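Local coordinates for protein endo-beta-mannanase (Rhizomucor miehei, PDB 4QP0) that probably hydrolyses internal beta-1,4-mannosidic linkages at random in mannans, galactomannans and glucomannans, as a secreted family 5 glycoside hydrolase, at residues 108-113 against 131-136; 175-180 against 220-225; 194-199 against 241-246; 230-235 against 260-265. All coordinates share one frame; numbering follows the deposited sequence.

Contact 1: 108-113 against 131-136; sequences NNNWED and DFYTNT
The amide nitrogen of Asn108 presses on the far end of the Phe132 ring, with ND2 3.1 Å from CZ. This is the tight spot of the contact: the two side chains approach from opposite directions, and the amide plane stands 79° from that of the ring. The amide is steadied within its own segment, since the backbone N of Asn109 donates to Asn108 OD1 (2.8 Å). Phe132 reaches it because CG lies anti to the backbone N (chi1 -167°), and Tyr120 and Phe142 meet the same ring.

Beside this, Asn110 and Tyr133 are less closely joined. OD1 of Asn110 lies 3.3 Å from Tyr133 OH, the amide and ring planes nearly parallel, but the polar ends are bonded to others: OD1 accepts from His129 NE2 and Arg177 N, and the tyrosine hydroxyl pairs with Arg177 O. Further along, Glu112 and Asp113 are exposed, as are Thr134 and Thr136 on the other segment, so a buried polar-aromatic core runs out into solvent-facing loops. Such an arrangement belongs to the loops that follow the third strand of a (beta/alpha)8 barrel, on the face where family 5 enzymes carry their active site.

Contact 2: 175-180 against 220-225; sequences EPRCVG and EGFFNR
The guanidinium of Arg177 has the Phe222 ring on one face and the Glu220 carboxylate along its edge. CE2 of Phe222 sits 3.3 Å above the guanidinium plane, offset toward the rim; the ring comes edge first, its plane 69° from that of the guanidinium. Glu220 CB packs over one face of the same ring, offset toward the rim, so the glutamate touches both the phenyl and the arginine. The setting is the catalytic face of a (beta/alpha)8 barrel: Glu175 and Pro176 belong to the Asn-Glu-Pro motif after the fourth strand, whose glutamate is the acid/base in family 5 relatives, and Glu220 follows the fifth.

A second pair of flat groups lies alongside. The carboxylates of Glu175 and Glu220 are stacked with planes 22° apart, while their side chains cross at about a right angle, and Glu175 OE2 comes within 3.4 Å of Glu220 CG. The Glu175 oxygens are held by Trp111 NE1 and His256 ND1. Glu220 thus lies between Glu175 and Arg177, with the arginine, whose chain is extended from CG to NE, gripping both of its oxygens.

The grip is side-on and two-pronged: Arg177 NE meets the syn lone pair of Glu220 OE1 at 3.2 Å, whereas Arg177 NH2 reaches Glu220 OE2 at 2.9 Å, nearly straight, from a position 27° out of the carboxylate plane.

Contact 3: 194-199 against 241-246; sequences VTTAWI and FDAILA
With chi1 of Thr196 at -65°, OG1 stands beside the backbone N and CG2 lies anti to it, and this setting turns both branches of the threonine toward the methyl of Ala243. The two branches straddle that methyl almost evenly: Thr196 OG1 is 3.8 Å from Ala243 CB and Thr196 CG2 3.9 Å from the same atom. Neither approach is polar in character, and the hydroxyl is satisfied within its own helix, where it bonds to the carbonyl oxygen of Thr192, one turn back. The hydroxyl oxygen can therefore pack against a methyl without lacking a partner.

One turn further along, Ile199 continues the same side of its helix and meets Ile244, the residue after Ala243. Their contact is lighter, Ile199 CG2 to Ile244 CG1 at 4.5 Å; both isoleucines are buried and also rest on Val217, in the chain that follows the fifth strand. The backbones come near each other here, with Thr196 CA and Ile244 CA 6.3 Å apart; the small side chain of Ala243 is consistent with this closeness. No hydrogen bond crosses between the segments.

Helix 192-209 follows the fourth strand and helix 241-245 the fifth, and this plain side-by-side packing of successive helices is that of the outer helical layer of a (beta/alpha)8 barrel.

Contact 4: 230-235 against 260-265; sequences DYEYNG and EAWSKG
Glu232 and Lys264 reach toward each other from opposite directions and meet at their charged ends in a salt bridge, NZ to OE1 at 3.3 Å, whose hydrogen bond is weak. The lysine does not run straight to it. Its chain bends at chi2 (-63°) and again at chi4 (-75°), which curls the ammonium back over its own segment, where NZ donates a shorter bond to Trp262 O, 2.8 Å long. Trp262 O also accepts from Ser263 OG at 2.7 Å, and the two donors arrive from opposite faces of the carbonyl plane. The ammonium is thus shared between a carboxylate and a main-chain oxygen, and Trp270 adds a cation-pi contact to the lysine.

Asp230 relates to Lys264 differently. The two slide past each other in opposite senses, so that OD2 of Asp230 touches the methylene CE, at 3.4 Å, rather than the nitrogen, which stays beyond salt-bridge range. The carboxylate instead accepts from Trp270 NE1.

Glu232 is bent at chi2 and crosses Trp262 on a slant, carboxylate and indole planes 32° apart. Its CG lies 3.8 Å above one face of the indole, toward the rim, and OE2 approaches Trp262 CB at 3.5 Å. Buried glutamate and tryptophan thus join the long loops after the fifth and sixth strands, next to helix 270-284. Such packing between successive beta-alpha loops is found at the C-terminal end of the strands in a (beta/alpha)8 barrel, the end where family 5 enzymes carry their active site.

Contact 2 touches each of the other three, its centre about 13 Å from that of contact 1, 10 Å from contact 3 and 11 Å from contact 4. It holds the glutamate of the Asn-Glu-Pro motif and so probably marks the active site, which contact 1 borders where Trp111 CZ3 packs 3.1 Å from Gly180 O. Contact 3 continues outward into the helical shell, with Phe222 O facing Phe241 N at 3.0 Å and Trp198 packing on Phe132 and Tyr133. The backbones of 220-225 and 230-235 meet through probable bonds of 2.9 Å, Phe223 N to Glu232 O and Arg225 N to Tyr233 O. Contacts 1 and 4 stay apart, centres about 22 Å from each other.

Contact 1: 108-113 against 131-136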
loop_
_atom_site.group_PDB
_atom_site.type_symbol
_atom_site.label_atom_id
_atom_site.label_comp_id
_atom_site.label_asym_id
_atom_site.label_seq_id
_atom_site.Cartn_x
_atom_site.Cartn_y
_atom_site.Cartn_z
ATOM N N ASN A 108 8.475 -0.687 0.895
ATOM C CA ASN A 108 9.035 -1.329 2.079
ATOM C C ASN A 108 7.880 -1.916 2.886
ATOM O O ASN A 108 6.711 -1.720 2.529
ATOM C CB ASN A 108 9.819 -0.311 2.915
ATOM C CG ASN A 108 10.984 -0.929 3.668
ATOM O OD1 ASN A 108 10.938 -2.091 4.076
ATOM N ND2 ASN A 108 12.038 -0.142 3.866
ATOM N N ASN A 109 8.200 -2.641 3.956
ATOM C CA ASN A 109 7.191 -3.284 4.798
ATOM C C ASN A 109 7.571 -3.175 6.272
ATOM O O ASN A 109 8.749 -3.310 6.621
ATOM C CB ASN A 109 7.050 -4.759 4.405
ATOM C CG ASN A 109 5.844 -5.430 5.037
ATOM O OD1 ASN A 109 4.935 -4.769 5.525
ATOM N ND2 ASN A 109 5.834 -6.758 5.026
ATOM N N ASN A 110 6.582 -2.926 7.130
ATOM C CA ASN A 110 6.799 -2.919 8.583
ATOM C C ASN A 110 7.144 -4.323 9.108
ATOM O O ASN A 110 8.093 -4.492 9.889
ATOM C CB ASN A 110 5.570 -2.360 9.312
ATOM C CG ASN A 110 5.838 -2.050 10.779
ATOM O OD1 ASN A 110 6.676 -1.207 11.115
ATOM N ND2 ASN A 110 5.107 -2.720 11.663
ATOM N N TRP A 111 6.382 -5.315 8.638
ATOM C CA TRP A 111 6.489 -6.715 9.061
ATOM C C TRP A 111 7.588 -7.478 8.355
ATOM O O TRP A 111 8.217 -6.969 7.422
ATOM C CB TRP A 111 5.129 -7.419 8.883
ATOM C CG TRP A 111 3.968 -6.559 9.319
ATOM C CD1 TRP A 111 2.958 -6.038 8.524
ATOM C CD2 TRP A 111 3.688 -6.040 10.674
ATOM N NE1 TRP A 111 2.094 -5.275 9.265
ATOM C CE2 TRP A 111 2.472 -5.231 10.557
ATOM C CE3 TRP A 111 4.304 -6.160 11.923
ATOM C CZ2 TRP A 111 1.907 -4.588 11.652
ATOM C CZ3 TRP A 111 3.725 -5.503 13.020
ATOM C CH2 TRP A 111 2.553 -4.736 12.885
ATOM N N GLU A 112 7.817 -8.717 8.795
ATOM C CA GLU A 112 8.913 -9.551 8.282
ATOM C C GLU A 112 8.595 -10.296 6.961
ATOM O O GLU A 112 9.423 -11.053 6.462
ATOM C CB GLU A 112 9.396 -10.542 9.364
ATOM C CG GLU A 112 8.368 -11.605 9.755
ATOM C CD GLU A 112 8.891 -12.585 10.786
ATOM N N ASP A 113 7.410 -10.087 6.401
ATOM C CA ASP A 113 7.089 -10.680 5.107
ATOM C C ASP A 113 7.959 -10.034 4.034
ATOM O O ASP A 113 7.937 -8.808 3.845
ATOM C CB ASP A 113 5.603 -10.536 4.778
ATOM C CG ASP A 113 4.718 -11.311 5.729
ATOM O OD1 ASP A 113 4.695 -10.954 6.926
ATOM N N ASP A 131 14.843 1.746 14.828
ATOM C CA ASP A 131 16.165 2.224 14.393
ATOM C C ASP A 131 16.078 2.700 12.949
ATOM O O ASP A 131 16.748 3.667 12.558
ATOM C CB ASP A 131 17.233 1.126 14.493
ATOM C CG ASP A 131 17.851 1.015 15.881
ATOM O OD1 ASP A 131 17.840 2.012 16.633
ATOM O OD2 ASP A 131 18.372 -0.073 16.208
ATOM N N PHE A 132 15.230 2.018 12.173
ATOM C CA PHE A 132 14.975 2.342 10.770
ATOM C C PHE A 132 14.442 3.765 10.567
ATOM O O PHE A 132 14.633 4.359 9.502
ATOM C CB PHE A 132 14.002 1.322 10.166
ATOM C CG PHE A 132 13.906 1.383 8.670
ATOM C CD1 PHE A 132 14.991 1.039 7.876
ATOM C CD2 PHE A 132 12.731 1.779 8.056
ATOM C CE1 PHE A 132 14.909 1.097 6.496
ATOM C CE2 PHE A 132 12.637 1.832 6.673
ATOM C CZ PHE A 132 13.729 1.498 5.893
ATOM N N TYR A 133 13.796 4.304 11.600
ATOM C CA TYR A 133 13.199 5.639 11.553
ATOM C C TYR A 133 14.169 6.769 11.893
ATOM O O TYR A 133 13.892 7.931 11.585
ATOM C CB TYR A 133 11.971 5.710 12.471
ATOM C CG TYR A 133 10.891 4.686 12.156
ATOM C CD1 TYR A 133 10.654 4.265 10.848
ATOM C CD2 TYR A 133 10.094 4.156 13.164
ATOM C CE1 TYR A 133 9.668 3.336 10.560
ATOM C CE2 TYR A 133 9.106 3.226 12.884
ATOM C CZ TYR A 133 8.898 2.821 11.581
ATOM O OH TYR A 133 7.911 1.901 11.291
ATOM N N THR A 134 15.305 6.431 12.510
ATOM C CA THR A 134 16.285 7.448 12.944
ATOM C C THR A 134 17.693 7.299 12.346
ATOM O O THR A 134 18.323 8.292 11.962
ATOM C CB THR A 134 16.377 7.548 14.485
ATOM O OG1 THR A 134 16.284 6.241 15.071
ATOM C CG2 THR A 134 15.262 8.422 15.023
ATOM N N ASN A 135 18.167 6.057 12.273
ATOM C CA ASN A 135 19.526 5.724 11.850
ATOM C C ASN A 135 19.880 6.263 10.467
ATOM O O ASN A 135 19.308 5.823 9.472
ATOM C CB ASN A 135 19.701 4.202 11.884
ATOM C CG ASN A 135 21.150 3.776 11.798
ATOM O OD1 ASN A 135 21.923 3.958 12.740
ATOM N ND2 ASN A 135 21.525 3.189 10.669
ATOM N N THR A 136 20.831 7.200 10.408
ATOM C CA THR A 136 21.220 7.845 9.140
ATOM C C THR A 136 21.745 6.849 8.094
ATOM O O THR A 136 21.405 6.951 6.907
ATOM C CB THR A 136 22.232 8.995 9.353
ATOM O OG1 THR A 136 21.697 9.932 10.290
ATOM C CG2 THR A 136 22.514 9.734 8.050
#

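Contact 2: 175-180 against 220-225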
loop_
_atom_site.group_PDB
_atom_site.type_symbol
_atom_site.label_atom_id
_atom_site.label_comp_id
_atom_site.label_asym_id
_atom_site.label_seq_id
_atom_site.Cartn_x
_atom_site.Cartn_y
_atom_site.Cartn_z
ATOM N N GLU A 175 2.148 -0.448 6.380
ATOM C CA GLU A 175 1.684 -0.457 7.774
ATOM C C GLU A 175 2.719 -0.118 8.856
ATOM O O GLU A 175 2.818 -0.845 9.842
ATOM C CB GLU A 175 1.008 -1.802 8.094
ATOM C CG GLU A 175 -0.125 -2.170 7.145
ATOM C CD GLU A 175 -0.841 -3.448 7.540
ATOM O OE1 GLU A 175 -0.214 -4.323 8.176
ATOM O OE2 GLU A 175 -2.036 -3.581 7.207
ATOM N N PRO A 176 3.463 0.997 8.706
ATOM C CA PRO A 176 4.468 1.332 9.725
ATOM C C PRO A 176 3.868 1.488 11.122
ATOM O O PRO A 176 2.858 2.174 11.281
ATOM C CB PRO A 176 5.020 2.685 9.248
ATOM C CG PRO A 176 4.717 2.731 7.796
ATOM C CD PRO A 176 3.408 2.018 7.645
ATOM N N ARG A 177 4.463 0.815 12.106
ATOM C CA ARG A 177 4.190 1.063 13.527
ATOM C C ARG A 177 5.534 1.310 14.206
ATOM O O ARG A 177 6.571 1.278 13.548
ATOM C CB ARG A 177 3.482 -0.124 14.195
ATOM C CG ARG A 177 2.150 -0.520 13.584
ATOM C CD ARG A 177 1.425 -1.518 14.470
ATOM N NE ARG A 177 0.244 -2.046 13.803
ATOM C CZ ARG A 177 -0.667 -2.831 14.374
ATOM N NH1 ARG A 177 -0.553 -3.193 15.646
ATOM N NH2 ARG A 177 -1.704 -3.256 13.668
ATOM N N CYS A 178 5.529 1.568 15.510
ATOM C CA CYS A 178 6.790 1.585 16.256
ATOM C C CYS A 178 7.286 0.155 16.469
ATOM O O CYS A 178 8.493 -0.089 16.496
ATOM C CB CYS A 178 6.655 2.327 17.590
ATOM S SG CYS A 178 6.750 4.133 17.465
ATOM N N VAL A 179 6.341 -0.781 16.594
ATOM C CA VAL A 179 6.632 -2.201 16.831
ATOM C C VAL A 179 6.442 -3.026 15.548
ATOM O O VAL A 179 5.480 -2.818 14.796
ATOM C CB VAL A 179 5.732 -2.777 17.954
ATOM C CG1 VAL A 179 6.162 -4.188 18.334
ATOM C CG2 VAL A 179 5.748 -1.875 19.180
ATOM N N GLY A 180 7.360 -3.967 15.316
ATOM C CA GLY A 180 7.337 -4.829 14.124
ATOM C C GLY A 180 6.777 -6.218 14.368
ATOM O O GLY A 180 5.850 -6.390 15.158
ATOM N N GLU A 220 -1.982 1.901 8.157
ATOM C CA GLU A 220 -3.304 1.386 8.504
ATOM C C GLU A 220 -4.306 2.503 8.796
ATOM O O GLU A 220 -5.525 2.262 8.829
ATOM C CB GLU A 220 -3.214 0.423 9.690
ATOM C CG GLU A 220 -2.614 -0.922 9.325
ATOM C CD GLU A 220 -1.842 -1.556 10.467
ATOM O OE1 GLU A 220 -0.865 -0.938 10.968
ATOM O OE2 GLU A 220 -2.204 -2.688 10.855
ATOM N N GLY A 221 -3.787 3.711 9.015
ATOM C CA GLY A 221 -4.614 4.895 9.224
ATOM C C GLY A 221 -4.862 5.213 10.677
ATOM O O GLY A 221 -5.833 5.886 11.015
ATOM N N PHE A 222 -3.967 4.742 11.537
ATOM C CA PHE A 222 -4.088 4.953 12.978
ATOM C C PHE A 222 -3.934 6.422 13.355
ATOM O O PHE A 222 -2.996 7.082 12.909
ATOM C CB PHE A 222 -3.107 4.057 13.757
ATOM C CG PHE A 222 -3.344 2.571 13.564
ATOM C CD1 PHE A 222 -4.592 2.080 13.144
ATOM C CD2 PHE A 222 -2.326 1.654 13.811
ATOM C CE1 PHE A 222 -4.800 0.721 12.963
ATOM C CE2 PHE A 222 -2.538 0.290 13.645
ATOM C CZ PHE A 222 -3.777 -0.176 13.227
ATOM N N PHE A 223 -4.882 6.921 14.159
ATOM C CA PHE A 223 -4.898 8.314 14.624
ATOM C C PHE A 223 -4.073 8.518 15.878
ATOM O O PHE A 223 -3.724 7.563 16.566
ATOM C CB PHE A 223 -6.322 8.759 14.941
ATOM C CG PHE A 223 -7.207 8.860 13.744
ATOM C CD1 PHE A 223 -7.081 9.924 12.855
ATOM C CD2 PHE A 223 -8.186 7.901 13.512
ATOM C CE1 PHE A 223 -7.909 10.020 11.751
ATOM C CE2 PHE A 223 -9.014 7.993 12.410
ATOM C CZ PHE A 223 -8.877 9.054 11.528
ATOM N N ASN A 224 -3.783 9.778 16.177
ATOM C CA ASN A 224 -3.164 10.152 17.439
ATOM C C ASN A 224 -4.008 11.213 18.131
ATOM O O ASN A 224 -3.548 12.325 18.402
ATOM C CB ASN A 224 -1.720 10.615 17.221
ATOM C CG ASN A 224 -1.071 11.139 18.487
ATOM O OD1 ASN A 224 -1.343 10.664 19.585
ATOM N ND2 ASN A 224 -0.218 12.138 18.336
ATOM N N ARG A 225 -5.260 10.857 18.405
ATOM C CA ARG A 225 -6.180 11.770 19.062
ATOM C C ARG A 225 -6.225 11.529 20.579
ATOM O O ARG A 225 -6.679 10.480 21.044
ATOM C CB ARG A 225 -7.569 11.707 18.421
ATOM C CG ARG A 225 -7.768 12.698 17.274
ATOM C CD ARG A 225 -7.744 12.044 15.901
ATOM N NE ARG A 225 -9.084 11.694 15.436
ATOM C CZ ARG A 225 -9.658 12.148 14.321
ATOM N NH1 ARG A 225 -9.020 12.979 13.510
ATOM N NH2 ARG A 225 -10.886 11.750 14.008
#

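Contact 3: 194-199 against 241-246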
loop_
_atom_site.group_PDB
_atom_site.type_symbol
_atom_site.label_atom_id
_atom_site.label_comp_id
_atom_site.label_asym_id
_atom_site.label_seq_id
_atom_site.Cartn_x
_atom_site.Cartn_y
_atom_site.Cartn_z
ATOM N N VAL A 194 8.596 11.042 15.975
ATOM C CA VAL A 194 9.666 10.345 15.251
ATOM C C VAL A 194 9.150 9.650 13.986
ATOM O O VAL A 194 9.774 9.713 12.919
ATOM C CB VAL A 194 10.400 9.357 16.181
ATOM C CG1 VAL A 194 11.163 8.297 15.389
ATOM C CG2 VAL A 194 11.326 10.119 17.127
ATOM N N THR A 195 8.002 8.998 14.107
ATOM C CA THR A 195 7.368 8.327 12.978
ATOM C C THR A 195 7.054 9.347 11.877
ATOM O O THR A 195 7.443 9.164 10.730
ATOM C CB THR A 195 6.119 7.542 13.444
ATOM O OG1 THR A 195 5.993 6.330 12.697
ATOM C CG2 THR A 195 4.849 8.364 13.328
ATOM N N THR A 196 6.409 10.447 12.255
ATOM C CA THR A 196 5.984 11.486 11.320
ATOM C C THR A 196 7.163 12.178 10.629
ATOM O O THR A 196 7.103 12.446 9.423
ATOM C CB THR A 196 5.081 12.516 12.030
ATOM O OG1 THR A 196 3.875 11.862 12.450
ATOM C CG2 THR A 196 4.735 13.690 11.117
ATOM N N ALA A 197 8.226 12.457 11.381
ATOM C CA ALA A 197 9.419 13.092 10.813
ATOM C C ALA A 197 10.135 12.186 9.797
ATOM O O ALA A 197 10.604 12.649 8.760
ATOM C CB ALA A 197 10.368 13.541 11.917
ATOM N N TRP A 198 10.197 10.893 10.091
ATOM C CA TRP A 198 10.736 9.924 9.146
ATOM C C TRP A 198 9.902 9.870 7.899
ATOM O O TRP A 198 10.431 9.789 6.795
ATOM C CB TRP A 198 10.832 8.549 9.797
ATOM C CG TRP A 198 11.194 7.443 8.838
ATOM C CD1 TRP A 198 12.449 7.137 8.329
ATOM C CD2 TRP A 198 10.288 6.452 8.238
ATOM N NE1 TRP A 198 12.387 6.060 7.481
ATOM C CE2 TRP A 198 11.125 5.597 7.385
ATOM C CE3 TRP A 198 8.929 6.193 8.324
ATOM C CZ2 TRP A 198 10.594 4.546 6.650
ATOM C CZ3 TRP A 198 8.406 5.122 7.589
ATOM C CH2 TRP A 198 9.220 4.319 6.775
ATOM N N ILE A 199 8.583 9.939 8.063
ATOM C CA ILE A 199 7.655 9.962 6.922
ATOM C C ILE A 199 7.862 11.223 6.093
ATOM O O ILE A 199 7.757 11.188 4.867
ATOM C CB ILE A 199 6.183 9.914 7.389
ATOM C CG1 ILE A 199 5.873 8.583 8.094
ATOM C CG2 ILE A 199 5.225 10.195 6.231
ATOM C CD1 ILE A 199 5.797 7.375 7.178
ATOM N N PHE A 241 -2.154 9.706 11.849
ATOM C CA PHE A 241 -2.796 9.941 10.553
ATOM C C PHE A 241 -2.959 11.422 10.261
ATOM O O PHE A 241 -2.671 11.861 9.154
ATOM C CB PHE A 241 -4.155 9.243 10.486
ATOM C CG PHE A 241 -4.837 9.341 9.143
ATOM C CD1 PHE A 241 -4.552 8.430 8.132
ATOM C CD2 PHE A 241 -5.798 10.322 8.901
ATOM C CE1 PHE A 241 -5.193 8.505 6.900
ATOM C CE2 PHE A 241 -6.455 10.398 7.668
ATOM C CZ PHE A 241 -6.149 9.489 6.665
ATOM N N ASP A 242 -3.417 12.184 11.250
ATOM C CA ASP A 242 -3.587 13.636 11.102
ATOM C C ASP A 242 -2.292 14.351 10.705
ATOM O O ASP A 242 -2.279 15.150 9.761
ATOM C CB ASP A 242 -4.168 14.256 12.381
ATOM C CG ASP A 242 -5.604 13.808 12.653
ATOM O OD1 ASP A 242 -6.395 13.665 11.689
ATOM O OD2 ASP A 242 -5.936 13.599 13.842
ATOM N N ALA A 243 -1.203 14.056 11.414
ATOM C CA ALA A 243 0.066 14.716 11.132
ATOM C C ALA A 243 0.633 14.292 9.775
ATOM O O ALA A 243 1.355 15.065 9.135
ATOM C CB ALA A 243 1.079 14.473 12.252
ATOM N N ILE A 244 0.303 13.076 9.340
ATOM C CA ILE A 244 0.764 12.566 8.046
ATOM C C ILE A 244 0.045 13.284 6.910
ATOM O O ILE A 244 0.683 13.866 6.031
ATOM C CB ILE A 244 0.586 11.034 7.933
ATOM C CG1 ILE A 244 1.604 10.307 8.820
ATOM C CG2 ILE A 244 0.725 10.570 6.490
ATOM C CD1 ILE A 244 1.202 8.889 9.181
ATOM N N LEU A 245 -1.287 13.257 6.942
ATOM C CA LEU A 245 -2.102 13.930 5.937
ATOM C C LEU A 245 -1.859 15.456 5.884
ATOM O O LEU A 245 -2.147 16.101 4.884
ATOM C CB LEU A 245 -3.579 13.621 6.190
ATOM C CG LEU A 245 -4.536 13.753 5.007
ATOM C CD1 LEU A 245 -4.147 12.779 3.909
ATOM C CD2 LEU A 245 -5.982 13.530 5.442
ATOM N N ALA A 246 -1.304 16.028 6.948
ATOM C CA ALA A 246 -0.999 17.461 6.975
ATOM C C ALA A 246 0.304 17.827 6.258
ATOM O O ALA A 246 0.545 19.004 5.979
ATOM C CB ALA A 246 -0.970 17.963 8.403
#

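Contact 4: 230-235 against 260-265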
loop_
_atom_site.group_PDB
_atom_site.type_symbol
_atom_site.label_atom_id
_atom_site.label_comp_id
_atom_site.label_asym_id
_atom_site.label_seq_id
_atom_site.Cartn_x
_atom_site.Cartn_y
_atom_site.Cartn_z
ATOM N N ASP A 230 -9.594 3.476 21.840
ATOM C CA ASP A 230 -8.910 2.344 21.220
ATOM C C ASP A 230 -7.497 2.645 20.749
ATOM O O ASP A 230 -7.109 3.804 20.613
ATOM C CB ASP A 230 -9.756 1.811 20.061
ATOM C CG ASP A 230 -11.156 1.430 20.498
ATOM O OD1 ASP A 230 -11.374 1.302 21.722
ATOM O OD2 ASP A 230 -12.038 1.263 19.626
ATOM N N TYR A 231 -6.743 1.578 20.491
ATOM C CA TYR A 231 -5.352 1.654 20.035
ATOM C C TYR A 231 -5.231 2.356 18.676
ATOM O O TYR A 231 -4.241 3.039 18.389
ATOM C CB TYR A 231 -4.790 0.231 19.955
ATOM C CG TYR A 231 -3.295 0.110 19.735
ATOM C CD1 TYR A 231 -2.391 0.507 20.713
ATOM C CD2 TYR A 231 -2.790 -0.447 18.554
ATOM C CE1 TYR A 231 -1.025 0.378 20.516
ATOM C CE2 TYR A 231 -1.431 -0.583 18.349
ATOM C CZ TYR A 231 -0.556 -0.166 19.335
ATOM O OH TYR A 231 0.791 -0.300 19.140
ATOM N N GLU A 232 -6.269 2.187 17.864
ATOM C CA GLU A 232 -6.347 2.707 16.504
ATOM C C GLU A 232 -6.650 4.214 16.442
ATOM O O GLU A 232 -6.493 4.838 15.387
ATOM C CB GLU A 232 -7.411 1.913 15.718
ATOM C CG GLU A 232 -7.080 0.438 15.499
ATOM C CD GLU A 232 -7.224 -0.404 16.759
ATOM O OE1 GLU A 232 -7.842 0.076 17.738
ATOM O OE2 GLU A 232 -6.723 -1.552 16.769
ATOM N N TYR A 233 -7.070 4.793 17.566
ATOM C CA TYR A 233 -7.449 6.211 17.635
ATOM C C TYR A 233 -6.572 7.084 18.535
ATOM O O TYR A 233 -6.561 8.310 18.381
ATOM C CB TYR A 233 -8.879 6.337 18.124
ATOM C CG TYR A 233 -9.936 6.023 17.098
ATOM C CD1 TYR A 233 -10.393 7.006 16.233
ATOM C CD2 TYR A 233 -10.501 4.753 17.016
ATOM C CE1 TYR A 233 -11.374 6.735 15.296
ATOM C CE2 TYR A 233 -11.496 4.469 16.085
ATOM C CZ TYR A 233 -11.922 5.469 15.225
ATOM O OH TYR A 233 -12.900 5.214 14.297
ATOM N N ASN A 234 -5.853 6.470 19.473
ATOM C CA ASN A 234 -5.181 7.232 20.528
ATOM C C ASN A 234 -3.662 7.406 20.383
ATOM O O ASN A 234 -3.000 7.899 21.297
ATOM C CB ASN A 234 -5.541 6.669 21.916
ATOM C CG ASN A 234 -4.885 5.329 22.210
ATOM O OD1 ASN A 234 -3.882 4.945 21.595
ATOM N ND2 ASN A 234 -5.449 4.610 23.172
ATOM N N GLY A 235 -3.119 6.993 19.247
ATOM C CA GLY A 235 -1.697 7.136 18.988
ATOM C C GLY A 235 -0.817 6.132 19.706
ATOM O O GLY A 235 0.390 6.334 19.814
ATOM N N GLU A 260 -11.176 -8.131 12.756
ATOM C CA GLU A 260 -10.850 -9.393 13.437
ATOM C C GLU A 260 -9.463 -9.343 14.066
ATOM O O GLU A 260 -9.293 -9.725 15.220
ATOM C CB GLU A 260 -10.963 -10.581 12.483
ATOM C CG GLU A 260 -12.363 -10.796 11.934
ATOM C CD GLU A 260 -12.403 -11.865 10.859
ATOM O OE1 GLU A 260 -11.935 -11.605 9.726
ATOM O OE2 GLU A 260 -12.909 -12.973 11.145
ATOM N N ALA A 261 -8.484 -8.847 13.311
ATOM C CA ALA A 261 -7.114 -8.704 13.799
ATOM C C ALA A 261 -7.023 -7.716 14.952
ATOM O O ALA A 261 -6.154 -7.835 15.818
ATOM C CB ALA A 261 -6.186 -8.274 12.668
ATOM N N TRP A 262 -7.926 -6.741 14.953
ATOM C CA TRP A 262 -7.904 -5.669 15.939
ATOM C C TRP A 262 -8.920 -5.924 17.006
ATOM O O TRP A 262 -9.064 -5.134 17.949
ATOM C CB TRP A 262 -8.166 -4.326 15.261
ATOM C CG TRP A 262 -7.206 -4.007 14.136
ATOM C CD1 TRP A 262 -5.982 -4.605 13.868
ATOM C CD2 TRP A 262 -7.358 -2.981 13.095
ATOM N NE1 TRP A 262 -5.394 -4.051 12.764
ATOM C CE2 TRP A 262 -6.160 -3.071 12.255
ATOM C CE3 TRP A 262 -8.331 -2.044 12.780
ATOM C CZ2 TRP A 262 -5.964 -2.242 11.160
ATOM C CZ3 TRP A 262 -8.121 -1.213 11.672
ATOM C CH2 TRP A 262 -6.963 -1.310 10.885
ATOM N N SER A 263 -9.620 -7.050 16.862
ATOM C CA SER A 263 -10.709 -7.470 17.754
ATOM C C SER A 263 -11.786 -6.388 17.977
ATOM O O SER A 263 -12.049 -5.959 19.102
ATOM C CB SER A 263 -10.164 -8.036 19.075
ATOM O OG SER A 263 -9.345 -7.089 19.742
ATOM N N LYS A 264 -12.413 -5.961 16.892
ATOM C CA LYS A 264 -13.442 -4.941 16.993
ATOM C C LYS A 264 -14.827 -5.490 16.701
ATOM O O LYS A 264 -15.802 -4.738 16.674
ATOM C CB LYS A 264 -13.109 -3.755 16.093
ATOM C CG LYS A 264 -11.851 -3.013 16.520
ATOM C CD LYS A 264 -12.012 -2.404 17.903
ATOM C CE LYS A 264 -10.783 -1.607 18.292
ATOM N NZ LYS A 264 -9.660 -2.509 18.657
ATOM N N GLY A 265 -14.909 -6.804 16.513
ATOM C CA GLY A 265 -16.183 -7.469 16.266
ATOM C C GLY A 265 -16.595 -7.299 14.820
ATOM O O GLY A 265 -16.642 -6.179 14.301
#